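Local coordinates for protein putative DNA helicase (Lactobacillus plantarum, PDB 3DMN) that is probably part of an ATP-dependent DNA helicase, of which this C-terminal piece carries a UvrD-like, P-loop NTPase-type domain of no experimentally settled function, at residues T89-E94 against G101-P106; I119-N124 against V151-L156. All coordinates share one frame; numbering follows the deposited sequence.

In the fold
Followed from the N terminus, the chain lays down strands 36-40 and 64-68 before contact 1 opens at strand 88-90. Contact 1 (T89-E94 with G101-P106) closes the short connection between strands 88-90 and 102-106, in which no helix intervenes, setting strand 88-90 as the outermost strand on one side of the parallel sheet. The next strand, 118-121, is separated from 102-106 in the sheet by strand 64-68, and contact 2 (I119-N124 with V151-L156) opens on 118-121. It closes the longer excursion through helix 134-141, a beta-alpha-beta unit ending in strand 147-153. The two contacts neither nest nor cross; the centres of contact 1 and contact 2 lie about 19 Å apart.

Contact 1 (T89-E94 against G101-P106); sequences TLIQTE and GVIVVP. With ACT (acetate ion), chain F.
I91 leans over strand 102-106 with its whole side chain. Its CB lies 4.0 Å from V104 O, and CG2 of I91 then reaches the CG2 of I103 at 3.7 Å. The other branch runs along V105: CG1 lies near the V104 O and the V105 CA, and CD1 of I91 ends 3.7 Å from both V105 CG1 and V105 CG2. With chi1 at 72°, CG1 sits between the backbone N and carbonyl carbon, which sends one branch to I103 and the other to V105, two residues on, both on the same face. L90 goes to the other face, laying CD1 3.8 Å from V104 CG1, where C74 and T78 of helix 71-82 also meet it. Between the two faces runs a parallel ladder: T89 N gives its hydrogen to V102 O and V104 N to T89 O. I91 N continues it to V104 O at 2.8 Å. The chemistry is thus a backbone ladder with aliphatic groups on both faces, while the outward L90 N, with no strand beside it within the chain, hydrogen-bonds at 2.9 Å to O of an acetate, probably from the crystallisation liquor, that K82 NZ also holds.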
loop_
_atom_site.group_PDB
_atom_site.type_symbol
_atom_site.label_atom_id
_atom_site.label_comp_id
_atom_site.label_asym_id
_atom_site.label_seq_id
_atom_site.Cartn_x
_atom_site.Cartn_y
_atom_site.Cartn_z
ATOM N N THR A 89 -2.210 -1.505 -14.958
ATOM C CA THR A 89 -3.601 -1.147 -15.213
ATOM C C THR A 89 -4.021 -0.167 -14.122
ATOM O O THR A 89 -4.149 -0.550 -12.952
ATOM C CB THR A 89 -4.491 -2.384 -15.180
ATOM O OG1 THR A 89 -4.114 -3.247 -16.255
ATOM C CG2 THR A 89 -5.970 -1.994 -15.331
ATOM N N LEU A 90 -4.218 1.089 -14.515
ATOM C CA LEU A 90 -4.712 2.087 -13.588
ATOM C C LEU A 90 -6.222 1.949 -13.651
ATOM O O LEU A 90 -6.863 2.285 -14.681
ATOM C CB LEU A 90 -4.202 3.475 -13.968
ATOM C CG LEU A 90 -4.821 4.662 -13.223
ATOM C CD1 LEU A 90 -4.734 4.388 -11.792
ATOM C CD2 LEU A 90 -4.113 5.940 -13.577
ATOM N N ILE A 91 -6.763 1.334 -12.587
ATOM C CA ILE A 91 -8.161 0.831 -12.613
ATOM C C ILE A 91 -9.137 1.957 -12.529
ATOM O O ILE A 91 -8.889 2.974 -11.868
ATOM C CB ILE A 91 -8.508 -0.316 -11.572
ATOM C CG1 ILE A 91 -8.586 0.204 -10.130
ATOM C CG2 ILE A 91 -7.575 -1.549 -11.764
ATOM C CD1 ILE A 91 -9.481 -0.639 -9.207
ATOM N N GLN A 92 -10.249 1.782 -13.274
ATOM C CA GLN A 92 -11.332 2.786 -13.334
ATOM C C GLN A 92 -12.639 2.208 -12.772
ATOM O O GLN A 92 -13.626 2.934 -12.561
ATOM C CB GLN A 92 -11.578 3.246 -14.779
ATOM C CG GLN A 92 -10.324 3.667 -15.577
ATOM C CD GLN A 92 -10.647 4.554 -16.777
ATOM O OE1 GLN A 92 -11.794 4.970 -16.966
ATOM N NE2 GLN A 92 -9.635 4.837 -17.601
ATOM N N THR A 93 -12.632 0.893 -12.543
ATOM C CA THR A 93 -13.788 0.210 -11.969
ATOM C C THR A 93 -13.292 -1.061 -11.271
ATOM O O THR A 93 -12.235 -1.560 -11.615
ATOM C CB THR A 93 -14.855 -0.028 -13.071
ATOM O OG1 THR A 93 -16.128 -0.220 -12.449
ATOM C CG2 THR A 93 -14.478 -1.213 -14.013
ATOM N N GLU A 94 -14.025 -1.572 -10.289
ATOM C CA GLU A 94 -13.500 -2.674 -9.460
ATOM C C GLU A 94 -13.156 -3.935 -10.280
ATOM O O GLU A 94 -12.148 -4.629 -10.066
ATOM C CB GLU A 94 -14.453 -2.958 -8.270
ATOM C CG GLU A 94 -15.570 -3.963 -8.519
ATOM C CD GLU A 94 -16.619 -4.031 -7.393
ATOM O OE1 GLU A 94 -16.355 -3.543 -6.259
ATOM O OE2 GLU A 94 -17.718 -4.581 -7.660
ATOM N N GLY A 101 -1.600 -8.109 -14.662
ATOM C CA GLY A 101 -0.243 -7.925 -14.146
ATOM C C GLY A 101 -0.434 -6.981 -12.954
ATOM O O GLY A 101 -0.881 -7.442 -11.914
ATOM N N VAL A 102 -0.197 -5.663 -13.109
ATOM C CA VAL A 102 -0.200 -4.758 -11.925
ATOM C C VAL A 102 -1.429 -3.830 -11.862
ATOM O O VAL A 102 -1.614 -3.003 -12.750
ATOM C CB VAL A 102 1.104 -3.902 -11.905
ATOM C CG1 VAL A 102 1.208 -3.045 -10.669
ATOM C CG2 VAL A 102 2.347 -4.789 -12.032
ATOM N N ILE A 103 -2.238 -3.899 -10.798
ATOM C CA ILE A 103 -3.358 -2.947 -10.687
ATOM C C ILE A 103 -2.937 -1.792 -9.787
ATOM O O ILE A 103 -2.350 -2.015 -8.723
ATOM C CB ILE A 103 -4.734 -3.523 -10.153
ATOM C CG1 ILE A 103 -4.581 -4.143 -8.793
ATOM C CG2 ILE A 103 -5.393 -4.468 -11.173
ATOM C CD1 ILE A 103 -5.868 -4.723 -8.261
ATOM N N VAL A 104 -3.232 -0.576 -10.247
ATOM C CA VAL A 104 -3.048 0.639 -9.465
ATOM C C VAL A 104 -4.459 1.193 -9.241
ATOM O O VAL A 104 -5.199 1.441 -10.230
ATOM C CB VAL A 104 -2.143 1.680 -10.224
ATOM C CG1 VAL A 104 -2.109 2.948 -9.390
ATOM C CG2 VAL A 104 -0.725 1.133 -10.358
ATOM N N VAL A 105 -4.806 1.393 -7.973
ATOM C CA VAL A 105 -6.184 1.572 -7.528
ATOM C C VAL A 105 -6.205 2.887 -6.730
ATOM O O VAL A 105 -5.575 2.973 -5.688
ATOM C CB VAL A 105 -6.616 0.367 -6.500
ATOM C CG1 VAL A 105 -8.062 0.496 -6.004
ATOM C CG2 VAL A 105 -6.404 -1.030 -7.102
ATOM N N PRO A 106 -6.947 3.910 -7.203
ATOM C CA PRO A 106 -7.127 5.058 -6.256
ATOM C C PRO A 106 -7.948 4.645 -5.039
ATOM O O PRO A 106 -8.856 3.823 -5.166
ATOM C CB PRO A 106 -7.951 6.051 -7.064
ATOM C CG PRO A 106 -7.753 5.630 -8.492
ATOM C CD PRO A 106 -7.615 4.149 -8.493
HETATM C C ACT F . -3.557 1.789 -17.758
HETATM O O ACT F . -4.687 1.428 -17.340
HETATM O OXT ACT F . -3.162 1.303 -18.844
HETATM C CH3 ACT F . -2.750 2.810 -17.052
#

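Contact 2 (I119-N124 against V151-L156); sequences IVWNAN and VAVGSL. With ACT (acetate ion), chain B; ACT (acetate ion), chain L; ACT (acetate ion), chain K; EDO (1,2-ethanediol), chain N.
W121 and V151 cross at a slant, the indole's CZ3 3.9 Å from V151 CG1, and farther along the rim CH2 of W121 comes to 4.0 Å from V153 CG2. CG of W121 is anti to the backbone N (chi1 171°), and chi2 of -115° turns the six-membered ring toward V151 and V153, leaving NE1 on the side of an acetate, probably from the crystallisation liquor. W121 NE1 hydrogen-bonds at 2.9 Å, nearly straight, to the acetate O at the ring edge. A face of the indole is met by CB of N122, offset toward the rim. Cutting W121 back to an alanine is likely to open a gap beside the methyls of V151 and V153 and take away the ring face on which N122 CB rests. These strands, 118-121 and 147-153, are the two parallel arms of a beta-alpha-beta crossover through helix 134-141, and V151 N bonds V120 O at 3.1 Å. Beyond the end of strand 118-121, two asparagine side chains bond the backbone of V153, the last residue of strand 147-153. N122 turns its OD1 to V153 N, 2.9 Å off, with the donor tilted 35° from the carbonyl plane. N124 instead presents ND2 to V153 O at 2.9 Å, the acceptor lying in its amide plane, while its OD1 takes the N-H of N127. Between them A123, centre of an inverse gamma turn, sends its N-H to V151 O.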
loop_
_atom_site.group_PDB
_atom_site.type_symbol
_atom_site.label_atom_id
_atom_site.label_comp_id
_atom_site.label_asym_id
_atom_site.label_seq_id
_atom_site.Cartn_x
_atom_site.Cartn_y
_atom_site.Cartn_z
ATOM N N ILE A 119 0.295 -2.831 -1.855
ATOM C CA ILE A 119 1.395 -1.855 -1.660
ATOM C C ILE A 119 0.758 -0.474 -1.549
ATOM O O ILE A 119 0.077 -0.054 -2.484
ATOM C CB ILE A 119 2.357 -1.892 -2.831
ATOM C CG1 ILE A 119 3.023 -3.269 -2.942
ATOM C CG2 ILE A 119 3.436 -0.743 -2.732
ATOM C CD1 ILE A 119 3.787 -3.484 -4.311
ATOM N N VAL A 120 0.901 0.188 -0.392
ATOM C CA VAL A 120 0.377 1.537 -0.212
ATOM C C VAL A 120 1.380 2.511 -0.795
ATOM O O VAL A 120 2.504 2.640 -0.312
ATOM C CB VAL A 120 0.126 1.862 1.290
ATOM C CG1 VAL A 120 -0.489 3.224 1.428
ATOM C CG2 VAL A 120 -0.783 0.792 1.886
ATOM N N TRP A 121 0.942 3.252 -1.817
ATOM C CA TRP A 121 1.877 4.166 -2.482
ATOM C C TRP A 121 1.941 5.524 -1.781
ATOM O O TRP A 121 0.945 6.290 -1.675
ATOM C CB TRP A 121 1.521 4.347 -3.985
ATOM C CG TRP A 121 2.309 5.427 -4.615
ATOM C CD1 TRP A 121 1.824 6.619 -5.130
ATOM C CD2 TRP A 121 3.733 5.483 -4.743
ATOM N NE1 TRP A 121 2.873 7.395 -5.617
ATOM C CE2 TRP A 121 4.054 6.726 -5.368
ATOM C CE3 TRP A 121 4.774 4.595 -4.425
ATOM C CZ2 TRP A 121 5.368 7.080 -5.670
ATOM C CZ3 TRP A 121 6.104 4.978 -4.703
ATOM C CH2 TRP A 121 6.366 6.208 -5.313
ATOM N N ASN A 122 3.149 5.822 -1.315
ATOM C CA ASN A 122 3.486 7.154 -0.792
ATOM C C ASN A 122 2.712 7.516 0.472
ATOM O O ASN A 122 2.038 8.561 0.548
ATOM C CB ASN A 122 3.425 8.257 -1.837
ATOM C CG ASN A 122 4.495 9.318 -1.564
ATOM O OD1 ASN A 122 5.194 9.191 -0.564
ATOM N ND2 ASN A 122 4.587 10.369 -2.398
ATOM N N ALA A 123 2.892 6.664 1.461
ATOM C CA ALA A 123 2.343 6.852 2.801
ATOM C C ALA A 123 3.213 7.832 3.599
ATOM O O ALA A 123 3.716 7.481 4.688
ATOM C CB ALA A 123 2.312 5.488 3.538
ATOM N N ASN A 124 3.372 9.042 3.064
ATOM C CA ASN A 124 4.355 9.954 3.609
ATOM C C ASN A 124 3.704 11.092 4.395
ATOM O O ASN A 124 2.486 11.074 4.661
ATOM C CB ASN A 124 5.281 10.501 2.512
ATOM C CG ASN A 124 4.560 11.441 1.552
ATOM O OD1 ASN A 124 3.343 11.597 1.626
ATOM N ND2 ASN A 124 5.324 12.080 0.641
ATOM N N VAL A 151 5.162 2.179 1.158
ATOM C CA VAL A 151 6.325 2.926 0.623
ATOM C C VAL A 151 6.090 4.392 0.832
ATOM O O VAL A 151 5.045 4.890 0.457
ATOM C CB VAL A 151 6.569 2.627 -0.898
ATOM C CG1 VAL A 151 7.741 3.461 -1.446
ATOM C CG2 VAL A 151 6.834 1.135 -1.131
ATOM N N ALA A 152 7.065 5.098 1.421
ATOM C CA ALA A 152 6.891 6.544 1.669
ATOM C C ALA A 152 8.046 7.244 1.007
ATOM O O ALA A 152 9.170 6.764 1.089
ATOM C CB ALA A 152 6.925 6.839 3.198
ATOM N N VAL A 153 7.768 8.373 0.375
ATOM C CA VAL A 153 8.811 9.209 -0.243
ATOM C C VAL A 153 9.026 10.404 0.687
ATOM O O VAL A 153 8.109 11.233 0.917
ATOM C CB VAL A 153 8.380 9.709 -1.612
ATOM C CG1 VAL A 153 9.467 10.648 -2.183
ATOM C CG2 VAL A 153 8.190 8.500 -2.544
ATOM N N GLY A 154 10.224 10.481 1.240
ATOM C CA GLY A 154 10.610 11.579 2.120
ATOM C C GLY A 154 10.620 11.099 3.546
ATOM O O GLY A 154 11.602 10.537 4.028
ATOM N N SER A 155 9.488 11.291 4.226
ATOM C CA SER A 155 9.323 10.854 5.612
ATOM C C SER A 155 8.069 10.033 5.744
ATOM O O SER A 155 7.118 10.248 5.005
ATOM C CB SER A 155 9.163 12.044 6.561
ATOM O OG SER A 155 10.401 12.770 6.657
ATOM N N LEU A 156 8.091 9.098 6.684
ATOM C CA LEU A 156 6.885 8.314 6.955
ATOM C C LEU A 156 5.774 9.213 7.505
ATOM O O LEU A 156 6.015 10.145 8.273
ATOM C CB LEU A 156 7.216 7.188 7.942
ATOM C CG LEU A 156 6.133 6.127 8.140
ATOM C CD1 LEU A 156 5.799 5.354 6.853
ATOM C CD2 LEU A 156 6.585 5.175 9.266
HETATM C C ACT B . 7.162 13.921 3.058
HETATM O O ACT B . 7.162 12.942 3.810
HETATM O OXT ACT B . 6.124 14.547 2.783
HETATM C CH3 ACT B . 8.419 14.243 2.521
HETATM C C ACT L . 7.087 12.737 -3.464
HETATM O O ACT L . 6.725 12.075 -4.472
HETATM O OXT ACT L . 6.545 12.522 -2.356
HETATM C CH3 ACT L . 8.164 13.775 -3.590
HETATM C C ACT K . 2.972 10.647 -5.624
HETATM O O ACT K . 2.624 10.027 -6.717
HETATM O OXT ACT K . 2.346 10.473 -4.526
HETATM C CH3 ACT K . 4.130 11.584 -5.592
HETATM C C1 EDO N . 12.783 9.852 6.533
HETATM O O1 EDO N . 12.501 10.842 7.537
HETATM C C2 EDO N . 14.219 9.817 6.036
HETATM O O2 EDO N . 14.683 8.462 6.001
#